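Local atomic coordinates of haloacid dehalogenase-like hydrolase (Bacteroides thetaiotaomicron, PDB entry 2RBK), a protein that probably acts as a magnesium-dependent phosphatase of the haloacid dehalogenase superfamily, here holding a vanadium oxide group where phosphoryl transfer is thought to occur. Residues G70-V75 against I80-I85; F40-R45 against D186-G191; F6-G11 against G213-M218; G191-I196 against L219-I224; Q87-A92 against I166-I171. One frame throughout, in Å; residues are numbered along the deposited sequence. Where two conformers were deposited one is given.

Contact 1 (G70-V75 against I80-I85); sequences GAYCFV and IYKSAI
Cys-73 and Tyr-81 form a hydrogen-bonded antiparallel pair, as the nearly straight bond from Cys-73 N to Tyr-81 O shows (2.9 Å, 170° at the hydrogen). The carbonyl of Cys-73 is used twice in return: Ile-80 N approaches Cys-73 O at 2.9 Å, tilted from the carbonyl plane, and Tyr-81 N reaches the same Cys-73 O only weakly, at 3.4 Å. One step along, Tyr-72 and Lys-82 make a non-hydrogen-bonded pair whose side chains lie next to each other and point the same way, with Lys-82 CB 3.7 Å from Tyr-72 CD1. Beside that pair, Ala-71 O takes a CA-H contact from Lys-82 CA at 3.1 Å and a weak bond from Ser-83 N.

Tyr-81 leaves by the other face of the sheet. Its CG stands opposite the backbone N (chi1 174°), which swings the ring forward, to the carbonyl side of its own residue, until Gly-70 O lies at its edge, in plane, 3.3 Å from Tyr-81 CD2. Nearer the turn, Ile-80 CG1 packs on Cys-73 CB at 3.8 Å, and Ile-80 CD1 meets Val-75 CG2 at 4.1 Å.

What fixes the polar ends lies further out. Tyr-81 OH and Ser-83 OG hydrogen-bond to the two oxygens of Asp-186, while Tyr-72 OH bonds to Glu-109 on the opposite face. Ile-80 and Tyr-81 both facing Cys-73 is a classic beta bulge, set in the hairpin of strands 72-75 and 78-82 that ends one side of the central mixed sheet.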
# COMPACT_ATOMS: atom_id res chain seq x y z
N GLY A 70 -3.76 5.30 -1.13
CA GLY A 70 -4.98 6.06 -1.34
C GLY A 70 -4.85 7.27 -2.18
O GLY A 70 -5.89 7.85 -2.59
N ALA A 71 -3.63 7.70 -2.50
CA ALA A 71 -3.41 8.90 -3.31
C ALA A 71 -3.64 8.69 -4.80
O ALA A 71 -3.65 9.65 -5.58
CB ALA A 71 -2.01 9.46 -3.09
N TYR A 72 -3.88 7.45 -5.25
CA TYR A 72 -4.13 7.21 -6.66
C TYR A 72 -5.01 5.96 -6.80
O TYR A 72 -4.52 4.85 -6.56
CB TYR A 72 -2.84 7.11 -7.46
CG TYR A 72 -3.03 7.16 -8.93
CD1 TYR A 72 -3.08 8.40 -9.56
CD2 TYR A 72 -3.11 6.01 -9.67
CE1 TYR A 72 -3.25 8.49 -10.91
CE2 TYR A 72 -3.27 6.11 -11.04
CZ TYR A 72 -3.34 7.34 -11.67
OH TYR A 72 -3.44 7.42 -13.05
N CYS A 73 -6.29 6.14 -7.11
CA CYS A 73 -7.25 5.06 -7.11
C CYS A 73 -7.90 4.94 -8.48
O CYS A 73 -8.27 5.97 -9.07
CB CYS A 73 -8.32 5.32 -6.07
SG CYS A 73 -7.72 5.47 -4.37
N PHE A 74 -8.08 3.70 -8.96
CA PHE A 74 -8.65 3.51 -10.29
C PHE A 74 -9.41 2.18 -10.35
O PHE A 74 -9.15 1.25 -9.61
CB PHE A 74 -7.59 3.61 -11.39
CG PHE A 74 -6.41 2.70 -11.20
CD1 PHE A 74 -6.36 1.43 -11.80
CD2 PHE A 74 -5.30 3.09 -10.45
CE1 PHE A 74 -5.24 0.61 -11.63
CE2 PHE A 74 -4.19 2.30 -10.31
CZ PHE A 74 -4.16 1.04 -10.92
N VAL A 75 -10.37 2.16 -11.28
CA VAL A 75 -11.24 1.02 -11.52
C VAL A 75 -11.20 0.80 -13.03
O VAL A 75 -11.65 1.64 -13.80
CB VAL A 75 -12.66 1.28 -11.04
CG1 VAL A 75 -13.58 0.08 -11.39
CG2 VAL A 75 -12.65 1.56 -9.54
N ILE A 80 -10.48 7.27 -10.38
CA ILE A 80 -11.61 7.75 -9.56
C ILE A 80 -11.21 8.76 -8.53
O ILE A 80 -12.09 9.48 -8.00
CB ILE A 80 -12.42 6.59 -8.97
CG1 ILE A 80 -11.64 5.81 -7.90
CG2 ILE A 80 -12.98 5.68 -10.05
CD1 ILE A 80 -12.48 4.87 -7.10
N TYR A 81 -9.92 8.85 -8.19
CA TYR A 81 -9.42 9.79 -7.21
C TYR A 81 -7.91 9.85 -7.34
O TYR A 81 -7.26 8.82 -7.50
CB TYR A 81 -9.79 9.42 -5.75
CG TYR A 81 -9.15 10.33 -4.75
CD1 TYR A 81 -9.54 11.66 -4.60
CD2 TYR A 81 -8.08 9.89 -3.98
CE1 TYR A 81 -8.91 12.50 -3.72
CE2 TYR A 81 -7.43 10.74 -3.11
CZ TYR A 81 -7.84 12.05 -2.96
OH TYR A 81 -7.26 12.91 -2.08
N LYS A 82 -7.33 11.04 -7.21
CA LYS A 82 -5.89 11.18 -7.09
C LYS A 82 -5.60 12.45 -6.30
O LYS A 82 -6.49 13.28 -6.08
CB LYS A 82 -5.19 11.19 -8.44
CG LYS A 82 -5.69 12.16 -9.49
CD LYS A 82 -4.74 12.27 -10.66
CE LYS A 82 -4.91 13.53 -11.49
NZ LYS A 82 -4.49 13.50 -12.91
N SER A 83 -4.35 12.56 -5.89
CA SER A 83 -3.91 13.71 -5.15
C SER A 83 -2.45 14.02 -5.47
O SER A 83 -1.79 13.25 -6.13
CB SER A 83 -4.07 13.51 -3.62
OG SER A 83 -3.19 12.49 -3.19
N ALA A 84 -1.99 15.14 -4.97
CA ALA A 84 -0.60 15.54 -5.13
C ALA A 84 -0.17 16.25 -3.85
O ALA A 84 -0.96 16.91 -3.16
CB ALA A 84 -0.40 16.43 -6.32
N ILE A 85 1.12 16.15 -3.53
CA ILE A 85 1.69 16.73 -2.34
C ILE A 85 1.95 18.20 -2.53
O ILE A 85 2.49 18.60 -3.57
CB ILE A 85 2.99 15.95 -1.99
CG1 ILE A 85 2.69 14.49 -1.68
CG2 ILE A 85 3.71 16.62 -0.84
CD1 ILE A 85 3.91 13.64 -1.58

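Contact 2 (F40-R45 against D186-G191); sequences FIATGR and DTKQKG. With VN4 (oxido(dioxo)vanadium), chain C.
Lys-188 NZ is gripped from several directions: it donates to Ala-42 O at 2.9 Å and to VN4 O3 at 3.1 Å, and it forms a salt bridge with Asp-215. The bond to Ala-42 O comes from above the carbonyl plane, 38° out of it. The lysine chain is extended beyond CG, so its methylenes run past the end of strand 38-42, with Lys-188 CD 4.2 Å from Ala-42 CB. VN4 O3 is shared in turn, since Gly-44 N donates to it at 2.9 Å in a fairly straight bond (162°). Thr-43 OG1, turned opposite its own backbone N (chi1 -177°), donates to VN4 O1 at 2.8 Å while accepting from Arg-45 N at 3.0 Å; this second bond makes an ST turn and fixes the hydroxyl's direction. A methionine in place of Lys-188 would probably leave VN4 O3, Ala-42 O and the carboxylate of Asp-215 all without their shared donor. These residues form one wall of the vanadium pocket. Strand 38-42 lies beside strand 4-7, Lys-188 sits in the first turn of helix 188-199 just after the N-cap Thr-187, and Met-218 of helix 216-221 packs on both Ala-42 and Lys-188.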
# COMPACT_ATOMS: atom_id res chain seq x y z
N PHE A 40 -10.46 -5.79 -4.19
CA PHE A 40 -9.67 -4.60 -4.43
C PHE A 40 -8.32 -4.75 -3.80
O PHE A 40 -8.12 -5.32 -2.71
CB PHE A 40 -10.36 -3.39 -3.80
CG PHE A 40 -11.74 -3.18 -4.38
CD1 PHE A 40 -12.88 -3.46 -3.65
CD2 PHE A 40 -11.85 -2.74 -5.69
CE1 PHE A 40 -14.13 -3.27 -4.26
CE2 PHE A 40 -13.09 -2.55 -6.29
CZ PHE A 40 -14.24 -2.85 -5.57
N ILE A 41 -7.32 -4.18 -4.47
CA ILE A 41 -5.97 -4.02 -3.95
C ILE A 41 -5.87 -2.72 -3.21
O ILE A 41 -6.43 -1.72 -3.68
CB ILE A 41 -4.97 -4.09 -5.12
CG1 ILE A 41 -5.04 -5.46 -5.81
CG2 ILE A 41 -3.56 -3.73 -4.70
CD1 ILE A 41 -4.72 -6.62 -4.91
N ALA A 42 -5.20 -2.70 -2.06
CA ALA A 42 -4.99 -1.47 -1.28
C ALA A 42 -3.54 -1.49 -0.85
O ALA A 42 -3.19 -2.13 0.15
CB ALA A 42 -5.97 -1.36 -0.14
N THR A 43 -2.68 -0.74 -1.58
CA THR A 43 -1.24 -0.83 -1.43
C THR A 43 -0.60 0.54 -1.37
O THR A 43 -1.05 1.52 -1.94
CB THR A 43 -0.66 -1.69 -2.58
OG1 THR A 43 0.74 -1.86 -2.43
CG2 THR A 43 -0.89 -1.05 -3.95
N GLY A 44 0.56 0.58 -0.67
CA GLY A 44 1.48 1.66 -0.76
C GLY A 44 2.23 1.72 -2.05
O GLY A 44 2.80 2.75 -2.45
N ARG A 45 2.33 0.61 -2.79
CA ARG A 45 3.03 0.64 -4.05
C ARG A 45 2.31 1.50 -5.06
O ARG A 45 1.08 1.44 -5.17
CB ARG A 45 3.15 -0.76 -4.64
CG ARG A 45 4.00 -1.74 -3.92
CD ARG A 45 4.06 -3.09 -4.60
NE ARG A 45 4.92 -4.03 -3.88
CZ ARG A 45 5.98 -4.65 -4.39
NH1 ARG A 45 6.39 -4.45 -5.65
NH2 ARG A 45 6.63 -5.48 -3.59
N ASP A 186 -4.73 11.28 2.74
CA ASP A 186 -4.57 10.17 1.82
C ASP A 186 -3.91 9.00 2.49
O ASP A 186 -2.70 8.90 2.58
CB ASP A 186 -3.81 10.63 0.58
CG ASP A 186 -4.67 11.67 -0.16
OD1 ASP A 186 -5.91 11.56 -0.14
OD2 ASP A 186 -4.04 12.61 -0.68
N THR A 187 -4.75 8.10 3.00
CA THR A 187 -4.39 6.81 3.54
C THR A 187 -5.27 5.75 2.90
O THR A 187 -6.22 6.09 2.17
CB THR A 187 -4.53 6.68 5.09
OG1 THR A 187 -5.88 6.60 5.40
CG2 THR A 187 -3.92 7.90 5.78
N LYS A 188 -5.01 4.49 3.18
CA LYS A 188 -5.87 3.47 2.56
C LYS A 188 -7.34 3.62 2.93
O LYS A 188 -8.20 3.15 2.17
CB LYS A 188 -5.32 2.09 2.87
CG LYS A 188 -3.98 1.79 2.24
CD LYS A 188 -3.44 0.46 2.64
CE LYS A 188 -2.00 0.27 2.14
NZ LYS A 188 -1.50 -1.12 2.32
N GLN A 189 -7.63 4.19 4.08
CA GLN A 189 -9.04 4.47 4.45
C GLN A 189 -9.73 5.34 3.43
O GLN A 189 -10.90 5.13 3.08
CB GLN A 189 -9.11 5.14 5.84
CG GLN A 189 -10.25 6.01 6.22
CD GLN A 189 -10.26 6.44 7.65
OE1 GLN A 189 -9.33 6.11 8.40
NE2 GLN A 189 -11.33 7.13 8.10
N LYS A 190 -9.04 6.41 2.96
CA LYS A 190 -9.57 7.26 1.87
C LYS A 190 -9.82 6.43 0.65
O LYS A 190 -10.82 6.60 -0.06
CB LYS A 190 -8.55 8.38 1.56
CG LYS A 190 -8.83 9.22 0.32
CD LYS A 190 -10.10 9.96 0.36
CE LYS A 190 -10.11 11.09 -0.70
NZ LYS A 190 -11.42 11.81 -0.77
N GLY A 191 -8.88 5.52 0.33
CA GLY A 191 -9.06 4.65 -0.82
C GLY A 191 -10.34 3.81 -0.71
O GLY A 191 -11.07 3.70 -1.69
V VN4 C . 1.43 -3.02 1.05
O1 VN4 C . 1.11 -3.71 -0.42
O2 VN4 C . 2.36 -3.89 2.27
O3 VN4 C . 1.47 -1.21 1.37
O HOH W 1 3.15 -2.42 -0.03

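Contact 3 (F6-G11 against G213-M218); sequences FFDIDG and GNDISM. With MG (magnesium ion), chain B; VN4 (oxido(dioxo)vanadium), chain C.
The carboxylates of Asp-8 and Asp-215 meet with steeply inclined planes, that of Asp-215 standing over one face of the Asp-8 group, with Asp-215 OD2 3.5 Å from Asp-8 OD1. Both are acceptors, so their closeness is probably made tolerable by the magnesium, Lys-188 and nearby donors. Asp-8 puts its two oxygens on different metals: OD1 binds magnesium at 2.1 Å and OD2 binds the vanadium at 2.0 Å. Water 1 binds the vanadium almost directly opposite Asp-8 OD2, with the three VN4 oxygens between, consistent with the trigonal-bipyramidal geometry of HAD phosphoryl transfer. Asp-8 CG lies opposite its backbone N (chi1 177°), carrying the group beyond the strand end. Asp-10 O, VN4 O2, water 3 and Asp-211 complete the magnesium sphere with Asp-8 OD1 and water 2. Asp-215 acts here from the second shell: water 2 donates to Asp-215 OD2 at 2.6 Å and to Asn-214 OD1 at 2.9 Å. The amide's other end donates from Asn-214 ND2 to VN4 O3 (2.9 Å, 164°), while Ile-9 N and Asp-10 N donate to VN4 O1. Replacing Asp-215 by an alanine would probably leave water 2 with one anchor fewer and Lys-188 without its salt-bridge partner. The extended Met-218 brings CE to 3.9 Å from Asp-8 N. Strand 4-7 runs between strands 38-42 and 206-210, and helix 216-221 lies against its end next to helix 188-199.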
# COMPACT_ATOMS: atom_id res chain seq x y z
N PHE A 6 -10.70 -5.65 0.65
CA PHE A 6 -9.58 -4.80 0.40
C PHE A 6 -8.31 -5.46 0.92
O PHE A 6 -8.19 -5.67 2.12
CB PHE A 6 -9.74 -3.44 1.10
CG PHE A 6 -10.92 -2.69 0.55
CD1 PHE A 6 -12.21 -2.79 1.06
CD2 PHE A 6 -10.73 -1.86 -0.57
CE1 PHE A 6 -13.26 -2.12 0.50
CE2 PHE A 6 -11.80 -1.18 -1.14
CZ PHE A 6 -13.05 -1.30 -0.59
N PHE A 7 -7.40 -5.79 0.01
CA PHE A 7 -6.18 -6.53 0.35
C PHE A 7 -4.94 -5.65 0.17
O PHE A 7 -4.64 -5.20 -0.94
CB PHE A 7 -6.00 -7.72 -0.55
CG PHE A 7 -7.05 -8.78 -0.38
CD1 PHE A 7 -8.13 -8.86 -1.22
CD2 PHE A 7 -6.96 -9.72 0.66
CE1 PHE A 7 -9.09 -9.85 -1.07
CE2 PHE A 7 -7.93 -10.69 0.81
CZ PHE A 7 -9.00 -10.77 -0.06
N ASP A 8 -4.17 -5.51 1.26
CA ASP A 8 -2.78 -5.13 1.11
C ASP A 8 -2.05 -6.18 0.28
O ASP A 8 -2.46 -7.33 0.21
CB ASP A 8 -2.16 -5.02 2.49
CG ASP A 8 -0.71 -4.70 2.51
OD1 ASP A 8 0.04 -5.43 3.20
OD2 ASP A 8 -0.30 -3.72 1.83
N ILE A 9 -0.94 -5.76 -0.36
CA ILE A 9 -0.16 -6.73 -1.14
C ILE A 9 0.95 -7.33 -0.24
O ILE A 9 0.91 -8.53 0.07
CB ILE A 9 0.48 -6.14 -2.41
CG1 ILE A 9 -0.57 -5.56 -3.34
CG2 ILE A 9 1.32 -7.19 -3.07
CD1 ILE A 9 0.05 -4.78 -4.50
N ASP A 10 1.94 -6.54 0.11
CA ASP A 10 3.16 -7.11 0.69
C ASP A 10 2.93 -7.59 2.13
O ASP A 10 2.54 -6.83 3.00
CB ASP A 10 4.26 -6.09 0.61
CG ASP A 10 4.56 -5.73 -0.81
OD1 ASP A 10 5.10 -6.61 -1.52
OD2 ASP A 10 4.19 -4.61 -1.24
N GLY A 11 3.14 -8.86 2.38
CA GLY A 11 2.91 -9.50 3.65
C GLY A 11 1.48 -9.91 3.87
O GLY A 11 1.17 -10.45 4.94
N GLY A 213 1.85 -1.21 9.49
CA GLY A 213 1.37 0.01 10.07
C GLY A 213 0.54 0.86 9.11
O GLY A 213 -0.40 1.51 9.60
N ASN A 214 0.83 0.84 7.82
CA ASN A 214 0.07 1.62 6.87
C ASN A 214 -1.30 1.01 6.54
O ASN A 214 -2.03 1.57 5.74
CB ASN A 214 0.83 1.90 5.58
CG ASN A 214 1.05 0.68 4.68
OD1 ASN A 214 1.14 -0.42 5.23
ND2 ASN A 214 1.23 0.86 3.37
N ASP A 215 -1.63 -0.14 7.19
CA ASP A 215 -2.92 -0.75 7.09
C ASP A 215 -3.81 -0.41 8.27
O ASP A 215 -5.00 -0.74 8.23
CB ASP A 215 -2.78 -2.28 7.01
CG ASP A 215 -1.97 -2.72 5.82
OD1 ASP A 215 -2.26 -2.13 4.72
OD2 ASP A 215 -1.14 -3.62 5.95
N ILE A 216 -3.27 0.17 9.33
CA ILE A 216 -4.07 0.36 10.54
C ILE A 216 -5.32 1.18 10.27
O ILE A 216 -6.39 0.83 10.76
CB ILE A 216 -3.17 0.96 11.66
CG1 ILE A 216 -2.25 -0.13 12.19
CG2 ILE A 216 -3.98 1.62 12.75
CD1 ILE A 216 -1.16 0.37 13.16
N SER A 217 -5.20 2.27 9.49
CA SER A 217 -6.42 3.08 9.29
C SER A 217 -7.47 2.27 8.55
O SER A 217 -8.67 2.39 8.89
CB SER A 217 -6.14 4.40 8.65
OG SER A 217 -5.65 4.27 7.34
N MET A 218 -7.12 1.46 7.57
CA MET A 218 -8.15 0.66 6.88
C MET A 218 -8.64 -0.53 7.70
O MET A 218 -9.79 -0.95 7.49
CB MET A 218 -7.75 0.22 5.47
CG MET A 218 -6.72 -0.87 5.34
SD MET A 218 -6.73 -1.49 3.65
CE MET A 218 -5.52 -2.82 3.79
MG MG B . 1.94 -5.05 3.91
V VN4 C . 1.43 -3.02 1.05
O1 VN4 C . 1.11 -3.71 -0.42
O2 VN4 C . 2.36 -3.89 2.27
O3 VN4 C . 1.47 -1.21 1.37
O HOH W 2 1.24 -3.35 4.91
O HOH W 3 3.84 -5.01 4.75
O HOH W 1 3.15 -2.42 -0.03

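Contact 4 (G191-I196 against L219-I224); sequences GIDEII and LRHAAI
His-221 reaches from the end of its helix to Asp-193 through one ring edge. At CB the chain turns so that CG lies opposite the backbone N (chi1 -173°), sending the imidazole across toward helix 188-199. Next along the ring, His-221 CD2 comes to 4.3 Å from Ile-192 CG2, a loose oblique approach. CE1 flanks the polar contact from the other side, 3.6 Å from Asp-193 OD1. The tip, NE2, donates to Asp-193 OD1 in a short and almost straight bond (2.7 Å, 171°). The oxygen lies in the ring plane and is met on its syn side, somewhat out of the carboxylate plane; ring and carboxylate planes are 72° apart. This His-carboxylate hydrogen bond ties two helices on the same side of the central sheet of the HAD core, helix 188-199 and helix 216-221, where the latter gives way to the strand at 224-227. In another crystal structure of the protein, Leu-219 and Ala-222 bind a second magnesium that is absent from this chain. Beneath the polar bridge the contact becomes apolar: Ile-192 CD1 rests 4.3 Å from Ala-222 CB, and the same isoleucine also touches Phe-6 of strand 4-7 and Leu-203.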
# COMPACT_ATOMS: atom_id res chain seq x y z
N GLY A 191 -8.88 5.52 0.33
CA GLY A 191 -9.06 4.65 -0.82
C GLY A 191 -10.34 3.81 -0.71
O GLY A 191 -11.07 3.70 -1.69
N ILE A 192 -10.59 3.24 0.47
CA ILE A 192 -11.82 2.49 0.64
C ILE A 192 -13.01 3.35 0.34
O ILE A 192 -13.93 2.98 -0.37
CB ILE A 192 -11.92 1.88 2.07
CG1 ILE A 192 -10.92 0.72 2.18
CG2 ILE A 192 -13.34 1.46 2.36
CD1 ILE A 192 -10.91 0.01 3.52
N ASP A 193 -13.02 4.57 0.90
CA ASP A 193 -14.16 5.47 0.71
C ASP A 193 -14.39 5.75 -0.77
O ASP A 193 -15.53 5.78 -1.22
CB ASP A 193 -13.93 6.77 1.45
CG ASP A 193 -14.02 6.64 2.95
OD1 ASP A 193 -14.58 5.61 3.42
OD2 ASP A 193 -13.54 7.60 3.61
N GLU A 194 -13.32 5.96 -1.52
CA GLU A 194 -13.46 6.27 -2.96
C GLU A 194 -13.96 5.07 -3.73
O GLU A 194 -14.85 5.20 -4.57
CB GLU A 194 -12.12 6.80 -3.49
CG GLU A 194 -11.75 8.15 -2.89
CD GLU A 194 -12.70 9.25 -3.25
OE1 GLU A 194 -13.30 9.19 -4.35
OE2 GLU A 194 -12.87 10.19 -2.43
N ILE A 195 -13.42 3.89 -3.45
CA ILE A 195 -13.87 2.71 -4.16
C ILE A 195 -15.35 2.43 -3.87
O ILE A 195 -16.12 2.16 -4.78
CB ILE A 195 -13.02 1.50 -3.78
CG1 ILE A 195 -11.58 1.61 -4.38
CG2 ILE A 195 -13.68 0.16 -4.12
CD1 ILE A 195 -11.49 1.35 -5.87
N ILE A 196 -15.74 2.47 -2.59
CA ILE A 196 -17.12 2.08 -2.30
C ILE A 196 -18.09 3.15 -2.85
O ILE A 196 -19.20 2.76 -3.23
CB ILE A 196 -17.36 1.76 -0.81
CG1 ILE A 196 -17.29 2.95 0.10
CG2 ILE A 196 -16.45 0.60 -0.41
CD1 ILE A 196 -17.48 2.60 1.58
N LEU A 219 -7.83 -1.07 8.60
CA LEU A 219 -8.26 -2.14 9.51
C LEU A 219 -9.33 -1.59 10.47
O LEU A 219 -10.28 -2.30 10.78
CB LEU A 219 -7.08 -2.71 10.26
CG LEU A 219 -6.14 -3.56 9.41
CD1 LEU A 219 -4.83 -3.89 10.11
CD2 LEU A 219 -6.79 -4.84 8.96
N ARG A 220 -9.14 -0.36 10.94
CA ARG A 220 -10.11 0.27 11.83
C ARG A 220 -11.34 0.71 11.06
O ARG A 220 -12.45 0.67 11.59
CB ARG A 220 -9.43 1.42 12.58
CG ARG A 220 -8.43 0.96 13.62
CD ARG A 220 -8.01 2.05 14.60
NE ARG A 220 -7.01 1.56 15.55
CZ ARG A 220 -7.15 0.78 16.61
NH1 ARG A 220 -8.39 0.36 16.91
NH2 ARG A 220 -6.11 0.42 17.36
N HIS A 221 -11.19 1.20 9.82
CA HIS A 221 -12.26 1.83 9.08
C HIS A 221 -13.20 0.86 8.44
O HIS A 221 -14.44 1.10 8.40
CB HIS A 221 -11.66 2.76 8.04
CG HIS A 221 -12.65 3.62 7.29
ND1 HIS A 221 -13.45 4.52 7.95
CD2 HIS A 221 -12.85 3.73 5.94
CE1 HIS A 221 -14.16 5.14 6.99
NE2 HIS A 221 -13.81 4.70 5.81
N ALA A 222 -12.69 -0.22 7.86
CA ALA A 222 -13.55 -1.24 7.28
C ALA A 222 -14.46 -1.83 8.36
O ALA A 222 -14.15 -1.80 9.55
CB ALA A 222 -12.72 -2.33 6.64
N ALA A 223 -15.62 -2.38 7.94
CA ALA A 223 -16.50 -2.99 8.92
C ALA A 223 -15.79 -4.10 9.69
O ALA A 223 -15.99 -4.26 10.92
CB ALA A 223 -17.80 -3.46 8.28
N ILE A 224 -15.02 -4.90 8.99
CA ILE A 224 -14.26 -6.01 9.55
C ILE A 224 -12.83 -5.85 9.08
O ILE A 224 -12.61 -5.85 7.85
CB ILE A 224 -14.83 -7.36 9.19
CG1 ILE A 224 -16.28 -7.53 9.67
CG2 ILE A 224 -13.91 -8.47 9.73
CD1 ILE A 224 -17.00 -8.71 9.09

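Contact 5 (Q87-A92 against I166-I171); sequences QEEVKA and IPTCEI
Glu-89 reaches Thr-168 because its CG is turned away from the carbonyl carbon (chi1 -62°) and the chain beyond is extended, carrying the carboxylate out from helix 87-100. Thr-168 answers with OG1 set between its backbone N and carbonyl carbon (chi1 70°), on the side facing the glutamate. The two side chains cross at about a right angle, and Thr-168 OG1 donates to Glu-89 OE2 at 2.6 Å, meeting it on the syn side but out of the carboxylate plane. Thr-168 N appears to donate to Glu-89 OE1 at 3.0 Å, although that oxygen is modelled too near a neighbour to be sure. If OE1 is rightly placed, hydroxyl and amide of one threonine hold both oxygens, which would probably limit rotation. The stem of the glutamate is packed as well, with Glu-89 CG 4.0 Å from Pro-167 CD and Glu-89 CB 4.1 Å from Ile-166 CG2. The receiving segment is a type I beta turn from Ile-166 to Cys-169, leading into the two-stranded antiparallel sheet of strands 170-172 and 180-182. A helix carboxylate thus binds a turn hydroxyl, and probably its amide, away from the annotated sites, in what is probably the cap domain.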
# COMPACT_ATOMS: atom_id res chain seq x y z
N GLN A 87 3.77 21.51 -2.95
CA GLN A 87 5.14 21.58 -3.47
C GLN A 87 6.12 21.99 -2.38
O GLN A 87 7.28 21.53 -2.40
CB GLN A 87 5.23 22.56 -4.61
CG GLN A 87 6.44 22.17 -5.50
CD GLN A 87 6.19 20.89 -6.23
OE1 GLN A 87 5.03 20.56 -6.54
NE2 GLN A 87 7.21 20.11 -6.52
N GLU A 88 5.75 22.82 -1.43
CA GLU A 88 6.69 23.18 -0.37
C GLU A 88 7.15 21.94 0.37
O GLU A 88 8.31 21.89 0.86
CB GLU A 88 6.03 24.15 0.59
CG GLU A 88 5.95 25.55 0.21
CD GLU A 88 5.45 26.54 1.20
OE1 GLU A 88 5.21 26.20 2.39
OE2 GLU A 88 5.22 27.71 0.79
N GLU A 89 6.27 21.00 0.57
CA GLU A 89 6.59 19.78 1.35
C GLU A 89 7.42 18.83 0.51
O GLU A 89 8.31 18.15 1.05
CB GLU A 89 5.30 19.20 1.90
CG GLU A 89 4.61 20.17 2.83
CD GLU A 89 3.43 19.68 3.64
OE1 GLU A 89 3.46 18.66 4.26
OE2 GLU A 89 2.43 20.45 3.65
N VAL A 90 7.18 18.76 -0.80
CA VAL A 90 8.08 18.01 -1.68
C VAL A 90 9.50 18.55 -1.60
O VAL A 90 10.47 17.82 -1.41
CB VAL A 90 7.58 18.05 -3.15
CG1 VAL A 90 8.58 17.38 -4.09
CG2 VAL A 90 6.21 17.43 -3.29
N LYS A 91 9.61 19.87 -1.71
CA LYS A 91 10.93 20.52 -1.68
C LYS A 91 11.60 20.31 -0.34
O LYS A 91 12.82 20.06 -0.29
CB LYS A 91 10.82 22.01 -1.99
CG LYS A 91 10.38 22.34 -3.42
CD LYS A 91 10.34 23.81 -3.73
CE LYS A 91 9.88 24.20 -5.10
NZ LYS A 91 10.39 23.51 -6.32
N ALA A 92 10.84 20.37 0.75
CA ALA A 92 11.44 20.20 2.08
C ALA A 92 11.92 18.79 2.30
O ALA A 92 13.00 18.56 2.87
CB ALA A 92 10.48 20.62 3.17
N ILE A 166 7.04 18.74 6.87
CA ILE A 166 5.96 18.13 6.05
C ILE A 166 4.65 18.19 6.85
O ILE A 166 4.05 17.15 7.14
CB ILE A 166 6.30 16.70 5.52
CG1 ILE A 166 6.73 15.74 6.59
CG2 ILE A 166 7.40 16.83 4.44
CD1 ILE A 166 6.67 14.21 6.26
N PRO A 167 4.19 19.40 7.22
CA PRO A 167 3.15 19.54 8.21
C PRO A 167 1.76 19.09 7.83
O PRO A 167 0.94 18.96 8.76
CB PRO A 167 3.09 21.03 8.48
CG PRO A 167 3.52 21.62 7.17
CD PRO A 167 4.68 20.73 6.79
N THR A 168 1.50 18.83 6.59
CA THR A 168 0.16 18.41 6.20
C THR A 168 0.12 17.01 5.63
O THR A 168 -0.94 16.49 5.39
CB THR A 168 -0.54 19.40 5.24
OG1 THR A 168 0.06 19.37 3.97
CG2 THR A 168 -0.61 20.82 5.80
N CYS A 169 1.23 16.36 5.41
CA CYS A 169 1.27 15.05 4.78
C CYS A 169 0.95 13.93 5.77
O CYS A 169 1.19 14.01 6.97
CB CYS A 169 2.61 14.77 4.15
SG CYS A 169 3.05 15.74 2.74
N GLU A 170 0.48 12.84 5.21
CA GLU A 170 0.38 11.57 5.88
C GLU A 170 1.66 10.79 5.69
O GLU A 170 2.31 10.88 4.64
CB GLU A 170 -0.75 10.75 5.27
CG GLU A 170 -2.09 11.42 5.33
CD GLU A 170 -2.61 11.88 6.68
OE1 GLU A 170 -2.27 11.27 7.70
OE2 GLU A 170 -3.38 12.88 6.70
N ILE A 171 2.05 10.01 6.68
CA ILE A 171 3.24 9.22 6.65
C ILE A 171 2.90 7.84 7.13
O ILE A 171 2.34 7.72 8.24
CB ILE A 171 4.40 9.80 7.48
CG1 ILE A 171 4.63 11.29 7.26
CG2 ILE A 171 5.61 8.94 7.16
CD1 ILE A 171 5.26 11.91 8.49

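How the contacts relate
Contacts 2 and 3 lie together at the metal and vanadium site, their centres 8 Å apart, on the neighbouring strands 38-42 and 4-7. Contact 4 begins on the helix used by contact 2, sharing Gly-191, and continues along the helix used by contact 3, so the two helices whose ends face the vanadium site are tied together further along. Contact 1 adds the sheet's edge hairpin, reaching contact 2 through Asp-186. Contact 5 lies about 25 Å from contact 4, centre to centre. Along the chain, contacts 1 and 5 follow in series inside the loop closed by contact 2, itself nested in contact 3: the probable cap is an insertion between core segments that build one site.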